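Choline dehydrogenase and related flavoproteins (Aspergillus oryzae, PDB 3Q9T) oxidises formate as a flavoenzyme of the glucose-methanol-choline oxidoreductase family, with 8-formyl-FAD at its catalytic site. Local coordinates at residues K68-R73 with N445-F450; N303-P308 with V424-D429. All coordinates share one frame; numbering follows the deposited sequence.

How the interactions relate
Interaction 1 and interaction 2 are neighbours, with centres about 12 Å apart. They share the three-stranded sheet 302-304, 431-434 and 445-447. Along the chain, interaction 2 is nested inside the loop closed by interaction 1. The two touch directly. N449 ND2 probably donates a hydrogen bond to D429 O at 3.1 Å. The F450 ring packs on the 303-308 backbone, with F450 CZ 3.4 Å from H307 O, and L304 CD2 lies 3.2 Å from N447 O. Both sit near the bound 8-formyl-FAD without being its closest shell: the cofactor is about 8 Å from the side chain of D306 and about 10 Å from that of T69.

Interaction 1 (K68-R73 with N445-F450); sequences KTTMVR and NINLNF
The F450 ring meets M71 SD obliquely in a Met-aromatic contact, with SD 4.1 Å from F450 CE2, and L448 CB covers one face of this ring. The R73 guanidinium has N447 CG over one face, and the amide plane is turned 42° from it. The motif is a single parallel beta bridge, T70 with N447, next to an Asx turn. It joins the hairpin of strands 67-74 and 77-81 to strand 445-447 in this GMC oxidoreductase fold. R73 NH2 and N447 ND2 are both donors and do not bond; R73 NE instead makes a salt bridge to E78. T70 N donates to I446 O, and L448 N donates to T70 O almost straight (176°); both bonds are 2.8 Å. At the corner, M71 O accepts from F450 N at 3.0 Å. T69 CB packs against I446 CB at 3.5 Å; both residues are buried. The M71 chain bends at its second and third torsions, which sets SD against both L448 CD1 and the ring. With chi1 at 175°, N447 holds its amide so that OD1 accepts from N449 N at 3.0 Å, the Asx turn; the donor sits above the amide plane. Near the start of the two strands, water 1 accepts from I446 N and donates to K68 O, each at 2.9 Å.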
ATOM      1  N   LYS A  68       1.516 -11.008   1.913  1.00 15.94           N
ATOM      2  CA  LYS A  68       0.908  -9.708   1.687  1.00 16.73           C
ATOM      3  C   LYS A  68      -0.296  -9.591   2.613  1.00 17.95           C
ATOM      4  O   LYS A  68      -1.071 -10.546   2.735  1.00 14.22           O
ATOM      5  CB  LYS A  68       0.408  -9.602   0.247  1.00 15.86           C
ATOM      6  CG  LYS A  68       1.506  -9.628  -0.819  1.00 16.47           C
ATOM      7  CD  LYS A  68       0.886  -9.587  -2.200  1.00 16.37           C
ATOM      8  CE  LYS A  68       1.916  -9.238  -3.271  1.00 21.53           C
ATOM      9  NZ  LYS A  68       1.284  -9.311  -4.623  1.00 21.32           N
ATOM     10  N   THR A  69      -0.447  -8.444   3.277  1.00 14.17           N
ATOM     11  CA  THR A  69      -1.689  -8.149   3.978  1.00 13.74           C
ATOM     12  C   THR A  69      -2.033  -6.668   4.047  1.00 15.62           C
ATOM     13  O   THR A  69      -1.157  -5.815   4.162  1.00 14.22           O
ATOM     14  CB  THR A  69      -1.793  -8.805   5.417  1.00 17.98           C
ATOM     15  OG1 THR A  69      -1.585  -7.827   6.433  1.00 18.13           O
ATOM     16  CG2 THR A  69      -0.854  -9.939   5.589  1.00  8.13           C
ATOM     17  N   THR A  70      -3.326  -6.378   3.958  1.00 17.90           N
ATOM     18  CA  THR A  70      -3.831  -5.017   4.085  1.00 16.04           C
ATOM     19  C   THR A  70      -3.824  -4.605   5.554  1.00 19.69           C
ATOM     20  O   THR A  70      -4.481  -5.233   6.399  1.00 18.50           O
ATOM     21  CB  THR A  70      -5.274  -4.895   3.531  1.00 20.51           C
ATOM     22  OG1 THR A  70      -5.283  -5.203   2.137  1.00 23.34           O
ATOM     23  CG2 THR A  70      -5.847  -3.478   3.753  1.00 19.42           C
ATOM     24  N   MET A  71      -3.083  -3.543   5.842  1.00 18.34           N
ATOM     25  CA  MET A  71      -2.896  -3.059   7.205  1.00 20.51           C
ATOM     26  C   MET A  71      -4.057  -2.179   7.613  1.00 17.80           C
ATOM     27  O   MET A  71      -4.600  -2.307   8.712  1.00 17.26           O
ATOM     28  CB  MET A  71      -1.587  -2.276   7.302  1.00 22.16           C
ATOM     29  CG  MET A  71      -0.346  -3.139   7.041  1.00 15.31           C
ATOM     30  SD  MET A  71       0.056  -4.210   8.452  1.00 25.70           S
ATOM     31  CE  MET A  71       0.421  -5.733   7.589  1.00 17.06           C
ATOM     32  N   VAL A  72      -4.425  -1.269   6.723  1.00 15.15           N
ATOM     33  CA  VAL A  72      -5.586  -0.444   6.943  1.00 15.48           C
ATOM     34  C   VAL A  72      -6.392  -0.270   5.677  1.00 20.35           C
ATOM     35  O   VAL A  72      -5.839  -0.185   4.579  1.00 19.09           O
ATOM     36  CB  VAL A  72      -5.249   0.909   7.660  1.00 25.62           C
ATOM     37  CG1 VAL A  72      -3.759   1.120   7.769  1.00 18.94           C
ATOM     38  CG2 VAL A  72      -5.942   2.077   7.007  1.00 17.96           C
ATOM     39  N   ARG A  73      -7.709  -0.271   5.852  1.00 18.39           N
ATOM     40  CA  ARG A  73      -8.654  -0.092   4.768  1.00 19.33           C
ATOM     41  C   ARG A  73      -9.772   0.818   5.253  1.00 18.60           C
ATOM     42  O   ARG A  73     -10.818   0.348   5.685  1.00 17.68           O
ATOM     43  CB  ARG A  73      -9.221  -1.445   4.313  1.00 21.90           C
ATOM     44  CG  ARG A  73     -10.119  -1.347   3.081  1.00 17.84           C
ATOM     45  CD  ARG A  73     -10.575  -2.722   2.597  1.00 18.65           C
ATOM     46  NE  ARG A  73      -9.504  -3.423   1.898  1.00 24.95           N
ATOM     47  CZ  ARG A  73      -9.430  -4.746   1.771  1.00 37.78           C
ATOM     48  NH1 ARG A  73      -8.419  -5.296   1.102  1.00 29.17           N
ATOM     49  NH2 ARG A  73     -10.365  -5.527   2.309  1.00 31.95           N
ATOM     50  N   ASN A 445      -6.452 -14.093   1.541  0.55 22.34           N
ATOM     51  CA  ASN A 445      -6.442 -12.639   1.585  0.55 20.52           C
ATOM     52  C   ASN A 445      -6.627 -12.167   3.022  0.55 21.33           C
ATOM     53  O   ASN A 445      -7.408 -12.745   3.783  0.55 21.29           O
ATOM     54  CB  ASN A 445      -7.493 -12.051   0.646  0.55 21.16           C
ATOM     55  CG  ASN A 445      -7.058 -12.099  -0.807  0.55 21.53           C
ATOM     56  OD1 ASN A 445      -5.863 -12.074  -1.112  0.55 20.55           O
ATOM     57  ND2 ASN A 445      -8.022 -12.180  -1.709  0.55 21.21           N
ATOM     58  N   ILE A 446      -5.882 -11.134   3.395  1.00 17.82           N
ATOM     59  CA  ILE A 446      -5.789 -10.728   4.789  1.00 18.56           C
ATOM     60  C   ILE A 446      -5.967  -9.223   4.924  1.00 17.69           C
ATOM     61  O   ILE A 446      -5.170  -8.441   4.406  1.00 19.68           O
ATOM     62  CB  ILE A 446      -4.412 -11.144   5.416  1.00 19.60           C
ATOM     63  CG1 ILE A 446      -4.105 -12.628   5.137  1.00 15.61           C
ATOM     64  CG2 ILE A 446      -4.380 -10.830   6.914  1.00 12.44           C
ATOM     65  CD1 ILE A 446      -2.772 -13.127   5.700  1.00 18.44           C
ATOM     66  N   ASN A 447      -7.029  -8.835   5.618  1.00 17.31           N
ATOM     67  CA  ASN A 447      -7.263  -7.447   5.981  1.00 19.75           C
ATOM     68  C   ASN A 447      -7.314  -7.283   7.506  1.00 20.41           C
ATOM     69  O   ASN A 447      -8.165  -7.890   8.162  1.00 20.90           O
ATOM     70  CB  ASN A 447      -8.563  -6.956   5.359  1.00 17.67           C
ATOM     71  CG  ASN A 447      -8.919  -5.564   5.808  1.00 17.33           C
ATOM     72  OD1 ASN A 447      -8.054  -4.799   6.211  1.00 15.30           O
ATOM     73  ND2 ASN A 447     -10.204  -5.236   5.776  1.00 19.84           N
ATOM     74  N   LEU A 448      -6.389  -6.495   8.064  1.00 16.30           N
ATOM     75  CA  LEU A 448      -6.293  -6.312   9.520  1.00 18.49           C
ATOM     76  C   LEU A 448      -7.202  -5.201  10.029  1.00 17.68           C
ATOM     77  O   LEU A 448      -7.470  -5.103  11.218  1.00  9.75           O
ATOM     78  CB  LEU A 448      -4.848  -5.995   9.937  1.00 14.31           C
ATOM     79  CG  LEU A 448      -3.828  -7.121   9.784  1.00 16.33           C
ATOM     80  CD1 LEU A 448      -2.417  -6.630  10.039  1.00 12.42           C
ATOM     81  CD2 LEU A 448      -4.196  -8.249  10.733  1.00 16.25           C
ATOM     82  N   ASN A 449      -7.618  -4.329   9.120  1.00 16.39           N
ATOM     83  CA  ASN A 449      -8.585  -3.297   9.436  1.00 17.27           C
ATOM     84  C   ASN A 449      -8.158  -2.414  10.609  1.00 19.57           C
ATOM     85  O   ASN A 449      -8.981  -2.019  11.434  1.00 17.66           O
ATOM     86  CB  ASN A 449      -9.959  -3.919   9.685  1.00 11.86           C
ATOM     87  CG  ASN A 449     -11.088  -2.904   9.582  1.00 21.91           C
ATOM     88  OD1 ASN A 449     -11.046  -2.000   8.747  1.00 20.74           O
ATOM     89  ND2 ASN A 449     -12.104  -3.047  10.437  1.00 18.42           N
ATOM     90  N   PHE A 450      -6.869  -2.106  10.667  1.00 13.97           N
ATOM     91  CA  PHE A 450      -6.332  -1.237  11.702  1.00 15.23           C
ATOM     92  C   PHE A 450      -6.961   0.150  11.594  1.00 16.16           C
ATOM     93  O   PHE A 450      -7.099   0.713  10.487  1.00 16.65           O
ATOM     94  CB  PHE A 450      -4.810  -1.097  11.549  1.00 15.95           C
ATOM     95  CG  PHE A 450      -4.009  -2.270  12.048  1.00 17.65           C
ATOM     96  CD1 PHE A 450      -4.447  -3.037  13.130  1.00 15.09           C
ATOM     97  CD2 PHE A 450      -2.778  -2.567  11.475  1.00 17.87           C
ATOM     98  CE1 PHE A 450      -3.691  -4.087  13.606  1.00 14.71           C
ATOM     99  CE2 PHE A 450      -2.015  -3.641  11.940  1.00 15.75           C
ATOM    100  CZ  PHE A 450      -2.465  -4.390  13.013  1.00 15.43           C
TER
HETATM  101  O   HOH W   1      -3.751 -10.039   1.744  1.00 15.49           O
HETATM  102  O   HOH W   2      -5.248  -7.701   1.204  1.00 22.95           O
HETATM  103  O   HOH W   3      -9.111  -0.055   8.354  1.00 17.80           O
HETATM  104  O   HOH W   4     -11.978  -2.371   6.274  1.00 30.74           O
HETATM  105  O   HOH W   5     -12.043   0.460   8.127  1.00 30.90           O

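Interaction 2 (N303-P308 with V424-D429)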
ATOM      1  N   ASN A 303     -13.573 -11.960  12.415  1.00 16.03           N
ATOM      2  CA  ASN A 303     -13.069 -11.596  13.741  1.00 16.26           C
ATOM      3  C   ASN A 303     -11.551 -11.595  13.859  1.00 19.39           C
ATOM      4  O   ASN A 303     -11.013 -11.745  14.951  1.00 16.83           O
ATOM      5  CB  ASN A 303     -13.640 -12.527  14.809  1.00 13.32           C
ATOM      6  CG  ASN A 303     -15.138 -12.696  14.681  1.00 18.60           C
ATOM      7  OD1 ASN A 303     -15.882 -11.717  14.665  1.00 18.92           O
ATOM      8  ND2 ASN A 303     -15.586 -13.940  14.560  1.00 14.38           N
ATOM      9  N   LEU A 304     -10.855 -11.429  12.742  1.00 19.07           N
ATOM     10  CA  LEU A 304      -9.411 -11.261  12.798  1.00 15.48           C
ATOM     11  C   LEU A 304      -9.098  -9.981  13.585  1.00 17.72           C
ATOM     12  O   LEU A 304      -9.495  -8.886  13.179  1.00 17.49           O
ATOM     13  CB  LEU A 304      -8.850 -11.169  11.388  1.00 14.00           C
ATOM     14  CG  LEU A 304      -7.422 -10.668  11.289  1.00 14.92           C
ATOM     15  CD1 LEU A 304      -6.516 -11.694  11.930  1.00 12.52           C
ATOM     16  CD2 LEU A 304      -7.050 -10.401   9.841  1.00 11.74           C
ATOM     17  N   MET A 305      -8.406 -10.119  14.718  1.00 16.53           N
ATOM     18  CA  MET A 305      -8.030  -8.952  15.526  1.00 20.31           C
ATOM     19  C   MET A 305      -6.538  -8.965  15.844  1.00 21.35           C
ATOM     20  O   MET A 305      -5.980 -10.004  16.228  1.00 15.88           O
ATOM     21  CB  MET A 305      -8.834  -8.884  16.829  1.00 20.14           C
ATOM     22  CG  MET A 305      -8.821  -7.508  17.473  1.00 27.26           C
ATOM     23  SD  MET A 305      -9.956  -6.346  16.658  1.00 24.13           S
ATOM     24  CE  MET A 305      -9.491  -4.851  17.524  1.00 21.10           C
ATOM     25  N   ASP A 306      -5.899  -7.812  15.670  1.00 16.47           N
ATOM     26  CA  ASP A 306      -4.460  -7.691  15.870  1.00 16.80           C
ATOM     27  C   ASP A 306      -4.210  -6.365  16.596  1.00 18.17           C
ATOM     28  O   ASP A 306      -5.133  -5.557  16.746  1.00 18.43           O
ATOM     29  CB  ASP A 306      -3.763  -7.728  14.507  1.00 18.59           C
ATOM     30  CG  ASP A 306      -2.231  -7.879  14.600  1.00 16.72           C
ATOM     31  OD1 ASP A 306      -1.683  -8.014  15.701  1.00 15.26           O
ATOM     32  OD2 ASP A 306      -1.573  -7.874  13.541  1.00 16.46           O
ATOM     33  N   HIS A 307      -2.979  -6.144  17.049  1.00 16.78           N
ATOM     34  CA  HIS A 307      -2.607  -4.865  17.656  1.00 21.35           C
ATOM     35  C   HIS A 307      -1.926  -3.977  16.618  1.00 20.30           C
ATOM     36  O   HIS A 307      -0.938  -4.399  16.019  1.00 23.60           O
ATOM     37  CB  HIS A 307      -1.586  -5.079  18.767  1.00 17.16           C
ATOM     38  CG  HIS A 307      -2.125  -5.752  19.992  1.00 18.40           C
ATOM     39  ND1 HIS A 307      -1.407  -6.701  20.682  1.00 10.89           N
ATOM     40  CD2 HIS A 307      -3.287  -5.591  20.668  1.00 18.20           C
ATOM     41  CE1 HIS A 307      -2.108  -7.107  21.726  1.00 17.34           C
ATOM     42  NE2 HIS A 307      -3.249  -6.443  21.745  1.00 19.22           N
ATOM     43  N   PRO A 308      -2.404  -2.732  16.435  1.00 21.24           N
ATOM     44  CA  PRO A 308      -1.648  -1.852  15.535  1.00 18.72           C
ATOM     45  C   PRO A 308      -0.473  -1.281  16.318  1.00 20.80           C
ATOM     46  O   PRO A 308      -0.585  -1.132  17.532  1.00 17.08           O
ATOM     47  CB  PRO A 308      -2.653  -0.748  15.207  1.00 15.81           C
ATOM     48  CG  PRO A 308      -3.485  -0.644  16.458  1.00 17.27           C
ATOM     49  CD  PRO A 308      -3.491  -2.009  17.123  1.00 14.17           C
ATOM     50  N   VAL A 424      -2.762  -1.704  22.660  1.00 18.59           N
ATOM     51  CA  VAL A 424      -2.949  -3.057  23.132  1.00 16.28           C
ATOM     52  C   VAL A 424      -4.450  -3.342  23.352  1.00 21.77           C
ATOM     53  O   VAL A 424      -4.906  -4.490  23.320  1.00 23.21           O
ATOM     54  CB  VAL A 424      -2.053  -3.199  24.391  1.00 23.73           C
ATOM     55  CG1 VAL A 424      -2.838  -3.593  25.594  1.00 26.88           C
ATOM     56  CG2 VAL A 424      -0.836  -4.081  24.102  1.00 17.88           C
ATOM     57  N   ARG A 425      -5.221  -2.269  23.509  1.00 18.49           N
ATOM     58  CA  ARG A 425      -6.674  -2.343  23.659  1.00 20.80           C
ATOM     59  C   ARG A 425      -7.385  -1.473  22.618  1.00 19.16           C
ATOM     60  O   ARG A 425      -8.017  -0.480  22.975  1.00 21.12           O
ATOM     61  CB  ARG A 425      -7.067  -1.876  25.059  1.00 15.55           C
ATOM     62  CG  ARG A 425      -6.657  -2.863  26.158  1.00 19.50           C
ATOM     63  CD  ARG A 425      -7.803  -3.771  26.532  1.00 14.95           C
ATOM     64  NE  ARG A 425      -8.332  -4.490  25.376  1.00 21.30           N
ATOM     65  CZ  ARG A 425      -7.911  -5.684  24.963  1.00 21.29           C
ATOM     66  NH1 ARG A 425      -6.929  -6.332  25.585  1.00 16.58           N
ATOM     67  NH2 ARG A 425      -8.467  -6.232  23.905  1.00 16.38           N
ATOM     68  N   PRO A 426      -7.286  -1.841  21.326  1.00 20.53           N
ATOM     69  CA  PRO A 426      -7.932  -1.025  20.295  1.00 22.06           C
ATOM     70  C   PRO A 426      -9.430  -1.291  20.326  1.00 19.04           C
ATOM     71  O   PRO A 426      -9.837  -2.271  20.919  1.00 18.51           O
ATOM     72  CB  PRO A 426      -7.322  -1.567  19.000  1.00 17.73           C
ATOM     73  CG  PRO A 426      -7.051  -3.007  19.317  1.00 21.91           C
ATOM     74  CD  PRO A 426      -6.638  -3.039  20.754  1.00 15.81           C
ATOM     75  N   ILE A 427     -10.233  -0.436  19.716  1.00 21.45           N
ATOM     76  CA  ILE A 427     -11.661  -0.711  19.645  1.00 23.48           C
ATOM     77  C   ILE A 427     -12.174  -0.770  18.215  1.00 21.47           C
ATOM     78  O   ILE A 427     -13.378  -0.906  18.000  1.00 23.80           O
ATOM     79  CB  ILE A 427     -12.465   0.352  20.381  1.00 23.81           C
ATOM     80  CG1 ILE A 427     -12.132   1.730  19.796  1.00 19.70           C
ATOM     81  CG2 ILE A 427     -12.208   0.246  21.886  1.00 15.81           C
ATOM     82  CD1 ILE A 427     -13.131   2.821  20.149  1.00 25.28           C
ATOM     83  N   SER A 428     -11.279  -0.649  17.237  1.00 16.78           N
ATOM     84  CA  SER A 428     -11.679  -0.854  15.846  1.00 19.92           C
ATOM     85  C   SER A 428     -12.274  -2.250  15.661  1.00 20.50           C
ATOM     86  O   SER A 428     -11.833  -3.207  16.304  1.00 20.86           O
ATOM     87  CB  SER A 428     -10.490  -0.665  14.900  1.00 15.11           C
ATOM     88  OG  SER A 428     -10.131   0.697  14.821  1.00 17.58           O
ATOM     89  N   ASP A 429     -13.293  -2.361  14.808  1.00 16.54           N
ATOM     90  CA  ASP A 429     -13.841  -3.660  14.433  1.00 18.76           C
ATOM     91  C   ASP A 429     -12.727  -4.545  13.881  1.00 19.88           C
ATOM     92  O   ASP A 429     -11.726  -4.039  13.395  1.00 13.74           O
ATOM     93  CB  ASP A 429     -14.928  -3.502  13.365  1.00 21.12           C
ATOM     94  CG  ASP A 429     -16.249  -2.991  13.937  1.00 23.88           C
ATOM     95  OD1 ASP A 429     -16.449  -3.077  15.164  1.00 23.27           O
ATOM     96  OD2 ASP A 429     -17.083  -2.499  13.155  1.00 33.50           O
TER
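M305 reaches across to P426 and S428, and its side chain can be followed outward. The contact pairs two irregular connections of the GMC oxidoreductase fold. Residues 305-307 link strand 302-304 to strand 308-316. Residues 424-429 lie between strands 415-423 and 431-434. Both connections thus lead between the same two sheets, and backbone bonds pair L304 with G431 and P308 with L423. From M305 CB, CG runs anti to the backbone nitrogen (chi1 -161°). A bend at chi2 (78°) then brings the sulfur close to S428. SD lies 3.7 Å from S428 O. The terminal CE goes furthest: it sits 3.1 Å from S428 O, a tight approach, and 3.5 Å from P426 CG. The M305 chain and the P426 ring lie alongside each other, running in opposite directions. P426 is the central apolar piece. Its CG is 4.1 Å from D306 O, its CB packs on P308 CD at 4.3 Å, and its CD lies near the plane of the H307 ring, at the edge. D456 of helix 454-473 touches P426 too. At the far end the H307 and V424 side chains run alongside each other with the same heading. H307 ND1 is hydrogen-bonded to H510 ND1, with the two rings roughly perpendicular. V424 makes a CH-pi contact over one face of the H307 ring, with CG2 4.2 Å from the ring centroid and offset toward the rim.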